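Side-chain contacts in beta-n-acetylhexosaminidase (Streptococcus pneumoniae, PDB 4AZI), which removes terminal beta-linked N-acetylhexosamine residues from glycans, acting as an exo-beta-D-N-acetylglucosaminidase of glycoside hydrolase family 20: residues A[98-103]-A[109-114]; A[244-249]-A[320-325]. The protein carries 2 engineered substitutions. One frame throughout, in Å; residues are numbered along the deposited sequence.

In the fold
Both contacts belong to one closed barrel of eight parallel strands, and they sample its two sides. Interaction 1 comes first along the chain and lies on the outside: helix 94-106 packs on the third strand, 110-117, only a short turn away in sequence. Interaction 2 follows much later and lies inside, where the sixth strand, 246-249, faces the eighth, 321-329, with the seventh, 271-282, between them in the sheet. Their centres are 19 Å apart and their nearest atoms about 6 Å, so they do not touch. One joins the helical layer to the barrel wall; the other lies within the barrel, the side chain of its Ser248 about 7 Å from the bound inhibitor.

Interaction 1: A[98-103]-A[109-114]; sequences TELIEY and IGLIPA
The two methyls of Leu111 are shared out between neighbouring side chains of one helix. Its CD2 packs on the side chain of Ile101, with CG1 of Ile101 3.7 Å from CD2 of Leu111 and the terminal CD1 of Ile101 3.9 Å from the same CD2. The other branch turns to Leu100, where CD1 of Leu111 meets CD2 of Leu100 at 4.0 Å. Both helix side chains cross that of Leu111 at about a right angle, so branch ends make most of the contact. The CB of Leu111 already points at the helix; with CG anti to the backbone N (chi1 -175°), the fork is carried on toward Leu100 and Ile101.

The polar link is made through water. A single molecule donates to Ile101 O at 2.7 Å and to Ile109 O at 3.0 Å, tying a helix carbonyl to the residue just ahead of the strand.

Around this, Leu100 also packs on Leu27 and Val31 of helix 24-37, while Ile101 meets Phe170 of helix 153-170. A helix followed by a short turn into a parallel strand, with its apolar face laid on the outer wall, is the alpha-beta step of a TIM barrel, the family 20 catalytic fold.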
ATOM      1  N   THR A  98       1.029   7.921 -13.938  1.00 13.42           N
ATOM      2  CA  THR A  98       2.304   8.597 -14.227  1.00 13.61           C
ATOM      3  C   THR A  98       2.285  10.017 -13.635  1.00 14.08           C
ATOM      4  O   THR A  98       3.235  10.423 -12.958  1.00 14.28           O
ATOM      5  CB  THR A  98       2.615   8.628 -15.746  1.00 13.51           C
ATOM      6  OG1 THR A  98       2.580   7.294 -16.267  1.00 13.51           O
ATOM      7  CG2 THR A  98       3.989   9.235 -16.028  1.00 12.98           C
ATOM      8  N   GLU A  99       1.192  10.742 -13.871  1.00 14.26           N
ATOM      9  CA  GLU A  99       1.006  12.095 -13.335  1.00 14.56           C
ATOM     10  C   GLU A  99       0.945  12.133 -11.804  1.00 14.48           C
ATOM     11  O   GLU A  99       1.480  13.055 -11.192  1.00 14.32           O
ATOM     12  CB  GLU A  99      -0.247  12.755 -13.930  1.00 15.45           C
ATOM     13  CG  GLU A  99      -0.604  14.098 -13.294  1.00 16.71           C
ATOM     14  CD  GLU A  99      -1.621  14.912 -14.089  1.00 17.39           C
ATOM     15  OE1 GLU A  99      -2.208  14.378 -15.055  1.00 18.79           O
ATOM     16  OE2 GLU A  99      -1.828  16.093 -13.749  0.50 17.16           O
ATOM     17  N   LEU A 100       0.286  11.148 -11.190  1.00 14.24           N
ATOM     18  CA  LEU A 100       0.206  11.084  -9.723  1.00 14.13           C
ATOM     19  C   LEU A 100       1.596  10.900  -9.109  1.00 14.49           C
ATOM     20  O   LEU A 100       1.954  11.573  -8.140  1.00 14.57           O
ATOM     21  CB  LEU A 100      -0.752   9.971  -9.263  1.00 13.40           C
ATOM     22  CG  LEU A 100      -0.974   9.770  -7.759  1.00 13.21           C
ATOM     23  CD1 LEU A 100      -1.722  10.946  -7.126  1.00 12.88           C
ATOM     24  CD2 LEU A 100      -1.735   8.473  -7.526  1.00 12.84           C
ATOM     25  N   ILE A 101       2.371   9.991  -9.690  1.00 14.77           N
ATOM     26  CA  ILE A 101       3.742   9.737  -9.258  1.00 14.95           C
ATOM     27  C   ILE A 101       4.651  10.970  -9.399  1.00 15.46           C
ATOM     28  O   ILE A 101       5.351  11.331  -8.457  1.00 14.77           O
ATOM     29  CB  ILE A 101       4.328   8.510  -9.986  1.00 14.84           C
ATOM     30  CG1 ILE A 101       3.501   7.257  -9.637  1.00 14.64           C
ATOM     31  CG2 ILE A 101       5.803   8.323  -9.627  1.00 14.64           C
ATOM     32  CD1 ILE A 101       3.935   5.990 -10.349  1.00 14.92           C
ATOM     33  N   GLU A 102       4.632  11.622 -10.561  1.00 16.73           N
ATOM     34  CA  GLU A 102       5.373  12.872 -10.753  1.00 17.58           C
ATOM     35  C   GLU A 102       4.938  13.926  -9.740  1.00 17.03           C
ATOM     36  O   GLU A 102       5.781  14.581  -9.119  1.00 16.35           O
ATOM     37  CB  GLU A 102       5.158  13.450 -12.158  1.00 19.71           C
ATOM     38  CG  GLU A 102       5.219  12.455 -13.299  1.00 22.42           C
ATOM     39  CD  GLU A 102       6.327  12.737 -14.293  1.00 24.38           C
ATOM     40  OE1 GLU A 102       7.471  13.005 -13.862  1.00 26.33           O
ATOM     41  OE2 GLU A 102       6.048  12.676 -15.514  1.00 25.33           O
ATOM     42  N   TYR A 103       3.618  14.094  -9.598  1.00 16.67           N
ATOM     43  CA  TYR A 103       3.029  15.106  -8.704  1.00 16.43           C
ATOM     44  C   TYR A 103       3.439  14.878  -7.257  1.00 16.29           C
ATOM     45  O   TYR A 103       3.843  15.818  -6.557  1.00 15.65           O
ATOM     46  CB  TYR A 103       1.501  15.095  -8.819  1.00 16.57           C
ATOM     47  CG  TYR A 103       0.785  16.130  -7.977  1.00 16.49           C
ATOM     48  CD1 TYR A 103       0.647  17.443  -8.423  1.00 16.70           C
ATOM     49  CD2 TYR A 103       0.223  15.790  -6.739  1.00 16.40           C
ATOM     50  CE1 TYR A 103      -0.017  18.395  -7.658  1.00 16.80           C
ATOM     51  CE2 TYR A 103      -0.439  16.736  -5.965  1.00 16.29           C
ATOM     52  CZ  TYR A 103      -0.558  18.039  -6.431  1.00 16.78           C
ATOM     53  OH  TYR A 103      -1.214  18.993  -5.682  1.00 16.98           O
ATOM     54  N   ILE A 109       6.833  13.044  -1.821  1.00 17.10           N
ATOM     55  CA  ILE A 109       5.963  11.944  -1.415  1.00 15.63           C
ATOM     56  C   ILE A 109       6.225  10.791  -2.385  1.00 15.07           C
ATOM     57  O   ILE A 109       6.136  10.963  -3.598  1.00 15.04           O
ATOM     58  CB  ILE A 109       4.462  12.355  -1.464  1.00 15.38           C
ATOM     59  CG1 ILE A 109       4.131  13.468  -0.450  1.00 15.36           C
ATOM     60  CG2 ILE A 109       3.542  11.156  -1.259  1.00 15.19           C
ATOM     61  CD1 ILE A 109       4.430  13.151   1.006  1.00 15.14           C
ATOM     62  N   GLY A 110       6.573   9.624  -1.856  1.00 14.08           N
ATOM     63  CA  GLY A 110       6.674   8.439  -2.687  1.00 13.39           C
ATOM     64  C   GLY A 110       5.314   7.811  -2.937  1.00 12.95           C
ATOM     65  O   GLY A 110       4.371   8.024  -2.177  1.00 13.53           O
ATOM     66  N   LEU A 111       5.197   7.056  -4.020  1.00 12.53           N
ATOM     67  CA  LEU A 111       4.044   6.185  -4.205  1.00 12.04           C
ATOM     68  C   LEU A 111       4.460   4.721  -4.020  1.00 11.48           C
ATOM     69  O   LEU A 111       5.493   4.286  -4.529  1.00 11.71           O
ATOM     70  CB  LEU A 111       3.392   6.381  -5.580  1.00 12.22           C
ATOM     71  CG  LEU A 111       2.098   5.572  -5.751  1.00 12.48           C
ATOM     72  CD1 LEU A 111       0.874   6.396  -5.373  1.00 12.45           C
ATOM     73  CD2 LEU A 111       1.967   5.029  -7.162  1.00 12.88           C
ATOM     74  N   ILE A 112       3.654   3.974  -3.274  1.00 10.75           N
ATOM     75  CA  ILE A 112       3.827   2.538  -3.181  1.00 10.04           C
ATOM     76  C   ILE A 112       2.604   1.819  -3.744  1.00  9.57           C
ATOM     77  O   ILE A 112       1.565   1.749  -3.083  1.00  9.70           O
ATOM     78  CB  ILE A 112       4.082   2.052  -1.734  1.00 10.16           C
ATOM     79  CG1 ILE A 112       5.168   2.877  -1.035  1.00 10.23           C
ATOM     80  CG2 ILE A 112       4.435   0.568  -1.735  1.00 10.07           C
ATOM     81  CD1 ILE A 112       5.281   2.601   0.460  1.00 10.37           C
ATOM     82  N   PRO A 113       2.720   1.262  -4.961  1.00  9.27           N
ATOM     83  CA  PRO A 113       1.611   0.478  -5.513  1.00  9.13           C
ATOM     84  C   PRO A 113       1.471  -0.917  -4.903  1.00  9.08           C
ATOM     85  O   PRO A 113       2.481  -1.562  -4.562  1.00  9.23           O
ATOM     86  CB  PRO A 113       2.001   0.339  -6.983  1.00  9.19           C
ATOM     87  CG  PRO A 113       3.500   0.312  -6.959  1.00  9.04           C
ATOM     88  CD  PRO A 113       3.884   1.289  -5.875  1.00  9.27           C
ATOM     89  N   ALA A 114       0.227  -1.384  -4.805  1.00  9.06           N
ATOM     90  CA  ALA A 114      -0.084  -2.779  -4.499  1.00  8.94           C
ATOM     91  C   ALA A 114      -0.962  -3.392  -5.596  1.00  9.06           C
ATOM     92  O   ALA A 114      -1.938  -2.762  -6.047  1.00  9.07           O
ATOM     93  CB  ALA A 114      -0.765  -2.901  -3.139  1.00  8.87           C
TER
HETATM   94  O   HOH W   1       6.230   9.823  -6.348  1.00 11.37           O

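Interaction 2: A[244-249]-A[320-325]; sequences DVLISY and PTVGSM
Val322 and Leu246 open the contact, meeting tip to tip through their methyl groups. CG2 of Val322 stands 3.8 Å from CD1 of Leu246, and CG1 of Val322 is a looser neighbour of that methyl at 4.2 Å. The one CD1 of Leu246 therefore rests against both branches of the valine. With CG anti to the backbone N (chi1 177°), the leucine extends its fork across to the other strand; the CA atoms of Leu246 and Val322 remain 8.9 Å apart, and the two side chains bridge that distance.

The backbone bends at Val322 and then runs on toward Met325, which makes the second touch. Its chain runs out from the backbone and then bends at the thioether (chi3 74°), which brings CE of Met325 to 3.7 Å from OG of Ser248. This is a van der Waals approach of a methyl to a hydroxyl; the polar partner of that hydroxyl is Thr275 OG1, to which it is hydrogen-bonded. Met325 also touches the side chain of Thr275, so it packs against both members of the hydrogen-bonded pair. The side chain of Ser248 is about 7 Å from the bound inhibitor, which places this end of the contact near the ligand pocket, although Ser248 is not one of the residues lining it.

No hydrogen bond joins the two segments, as expected of strands separated by another in the sheet. Strand 271-282 runs between them, with Leu273 and Thr275 against Met325. Strand 223-227 pairs with 246-249 on its other side, and Met325 reaches Val12 and Ser14 of strand 10-16, where the barrel closes.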
ATOM      1  N   ASP A 244      14.191 -11.290   1.848  1.00 11.87           N
ATOM      2  CA  ASP A 244      14.293  -9.870   1.442  1.00 11.66           C
ATOM      3  C   ASP A 244      12.990  -9.084   1.426  1.00 11.13           C
ATOM      4  O   ASP A 244      13.014  -7.880   1.220  1.00 11.23           O
ATOM      5  CB  ASP A 244      14.927  -9.737   0.054  1.00 12.24           C
ATOM      6  CG  ASP A 244      16.349 -10.235   0.006  1.00 12.51           C
ATOM      7  OD1 ASP A 244      17.064 -10.135   1.020  1.00 12.61           O
ATOM      8  OD2 ASP A 244      16.746 -10.720  -1.067  1.00 13.21           O
ATOM      9  N   VAL A 245      11.862  -9.762   1.611  1.00 10.50           N
ATOM     10  CA  VAL A 245      10.544  -9.108   1.564  1.00 10.13           C
ATOM     11  C   VAL A 245      10.345  -8.154   2.747  1.00 10.09           C
ATOM     12  O   VAL A 245      10.587  -8.532   3.880  1.00 10.11           O
ATOM     13  CB  VAL A 245       9.402 -10.156   1.515  1.00  9.95           C
ATOM     14  CG1 VAL A 245       8.031  -9.484   1.606  1.00  9.79           C
ATOM     15  CG2 VAL A 245       9.515 -11.016   0.247  1.00  9.46           C
ATOM     16  N   LEU A 246       9.915  -6.921   2.468  1.00  9.87           N
ATOM     17  CA  LEU A 246       9.459  -6.001   3.506  1.00  9.81           C
ATOM     18  C   LEU A 246       8.062  -6.434   3.951  1.00  9.52           C
ATOM     19  O   LEU A 246       7.162  -6.521   3.136  1.00  9.59           O
ATOM     20  CB  LEU A 246       9.440  -4.563   2.988  1.00 10.00           C
ATOM     21  CG  LEU A 246       8.907  -3.484   3.940  1.00 10.31           C
ATOM     22  CD1 LEU A 246       9.798  -3.290   5.168  1.00  9.98           C
ATOM     23  CD2 LEU A 246       8.722  -2.175   3.198  1.00 10.41           C
ATOM     24  N   ILE A 247       7.885  -6.732   5.235  1.00  9.48           N
ATOM     25  CA  ILE A 247       6.625  -7.326   5.691  1.00  9.13           C
ATOM     26  C   ILE A 247       5.654  -6.233   6.178  1.00  9.24           C
ATOM     27  O   ILE A 247       5.929  -5.505   7.140  1.00  9.19           O
ATOM     28  CB  ILE A 247       6.851  -8.383   6.798  1.00  9.21           C
ATOM     29  CG1 ILE A 247       7.866  -9.487   6.378  1.00  9.28           C
ATOM     30  CG2 ILE A 247       5.540  -8.958   7.292  1.00  9.00           C
ATOM     31  CD1 ILE A 247       7.347 -10.536   5.412  1.00  9.17           C
ATOM     32  N   SER A 248       4.519  -6.114   5.512  1.00  9.13           N
ATOM     33  CA  SER A 248       3.490  -5.204   5.991  1.00  9.30           C
ATOM     34  C   SER A 248       2.711  -5.936   7.084  1.00  9.48           C
ATOM     35  O   SER A 248       1.822  -6.728   6.787  1.00  9.39           O
ATOM     36  CB  SER A 248       2.601  -4.740   4.838  1.00  9.04           C
ATOM     37  OG  SER A 248       1.522  -3.962   5.309  1.00  9.02           O
ATOM     38  N   TYR A 249       3.087  -5.699   8.344  1.00  9.92           N
ATOM     39  CA  TYR A 249       2.523  -6.448   9.477  1.00 10.51           C
ATOM     40  C   TYR A 249       1.320  -5.748  10.081  1.00 10.90           C
ATOM     41  O   TYR A 249       1.438  -4.656  10.637  1.00 10.95           O
ATOM     42  CB  TYR A 249       3.571  -6.743  10.577  1.00 10.98           C
ATOM     43  CG  TYR A 249       3.154  -7.922  11.440  1.00 11.12           C
ATOM     44  CD1 TYR A 249       2.166  -7.782  12.427  1.00 11.23           C
ATOM     45  CD2 TYR A 249       3.711  -9.188  11.246  1.00 11.06           C
ATOM     46  CE1 TYR A 249       1.759  -8.866  13.200  1.00 11.07           C
ATOM     47  CE2 TYR A 249       3.303 -10.274  12.011  1.00 11.06           C
ATOM     48  CZ  TYR A 249       2.319 -10.105  12.983  1.00 11.11           C
ATOM     49  OH  TYR A 249       1.913 -11.177  13.753  1.00 11.23           O
ATOM     50  N   PRO A 320      12.666  -3.737  15.117  1.00 17.04           N
ATOM     51  CA  PRO A 320      12.949  -2.787  14.039  1.00 16.79           C
ATOM     52  C   PRO A 320      11.833  -2.685  13.009  1.00 16.51           C
ATOM     53  O   PRO A 320      11.394  -3.684  12.434  1.00 17.20           O
ATOM     54  CB  PRO A 320      14.232  -3.341  13.409  1.00 17.28           C
ATOM     55  CG  PRO A 320      14.915  -4.021  14.550  1.00 17.21           C
ATOM     56  CD  PRO A 320      13.803  -4.657  15.337  1.00 17.05           C
ATOM     57  N   THR A 321      11.358  -1.466  12.818  1.00 15.81           N
ATOM     58  CA  THR A 321      10.393  -1.167  11.778  1.00 15.01           C
ATOM     59  C   THR A 321      11.057  -0.126  10.898  1.00 14.01           C
ATOM     60  O   THR A 321      11.962   0.574  11.358  1.00 14.83           O
ATOM     61  CB  THR A 321       9.076  -0.627  12.362  1.00 14.78           C
ATOM     62  OG1 THR A 321       9.297   0.653  12.978  1.00 14.76           O
ATOM     63  CG2 THR A 321       8.539  -1.586  13.394  1.00 14.35           C
ATOM     64  N   VAL A 322      10.664  -0.065   9.631  1.00 12.59           N
ATOM     65  CA  VAL A 322      11.157   0.997   8.738  1.00 11.72           C
ATOM     66  C   VAL A 322      10.226   2.217   8.802  1.00 11.37           C
ATOM     67  O   VAL A 322      10.522   3.273   8.234  1.00 11.18           O
ATOM     68  CB  VAL A 322      11.327   0.515   7.274  1.00 11.41           C
ATOM     69  CG1 VAL A 322      12.293  -0.660   7.193  1.00 11.22           C
ATOM     70  CG2 VAL A 322       9.976   0.169   6.645  1.00 10.81           C
ATOM     71  N   GLY A 323       9.106   2.056   9.507  1.00 10.93           N
ATOM     72  CA  GLY A 323       8.084   3.090   9.623  1.00 10.49           C
ATOM     73  C   GLY A 323       6.702   2.496   9.828  1.00 10.34           C
ATOM     74  O   GLY A 323       6.572   1.320  10.152  1.00 10.07           O
ATOM     75  N   SER A 324       5.669   3.305   9.601  1.00 10.12           N
ATOM     76  CA  SER A 324       4.304   2.913   9.897  1.00 10.24           C
ATOM     77  C   SER A 324       3.324   3.363   8.828  1.00 10.29           C
ATOM     78  O   SER A 324       3.542   4.374   8.147  1.00 10.36           O
ATOM     79  CB  SER A 324       3.871   3.474  11.258  1.00 10.32           C
ATOM     80  OG  SER A 324       4.522   2.802  12.316  1.00 10.17           O
ATOM     81  N   MET A 325       2.239   2.605   8.703  1.00 10.28           N
ATOM     82  CA  MET A 325       1.221   2.857   7.698  1.00 10.29           C
ATOM     83  C   MET A 325      -0.186   2.835   8.308  1.00 10.21           C
ATOM     84  O   MET A 325      -0.552   1.893   8.999  1.00  9.99           O
ATOM     85  CB  MET A 325       1.340   1.816   6.582  1.00 10.29           C
ATOM     86  CG  MET A 325       0.303   1.940   5.476  1.00 10.25           C
ATOM     87  SD  MET A 325       0.894   1.250   3.915  1.00 10.46           S
ATOM     88  CE  MET A 325       0.795  -0.505   4.237  1.00 10.05           C
TER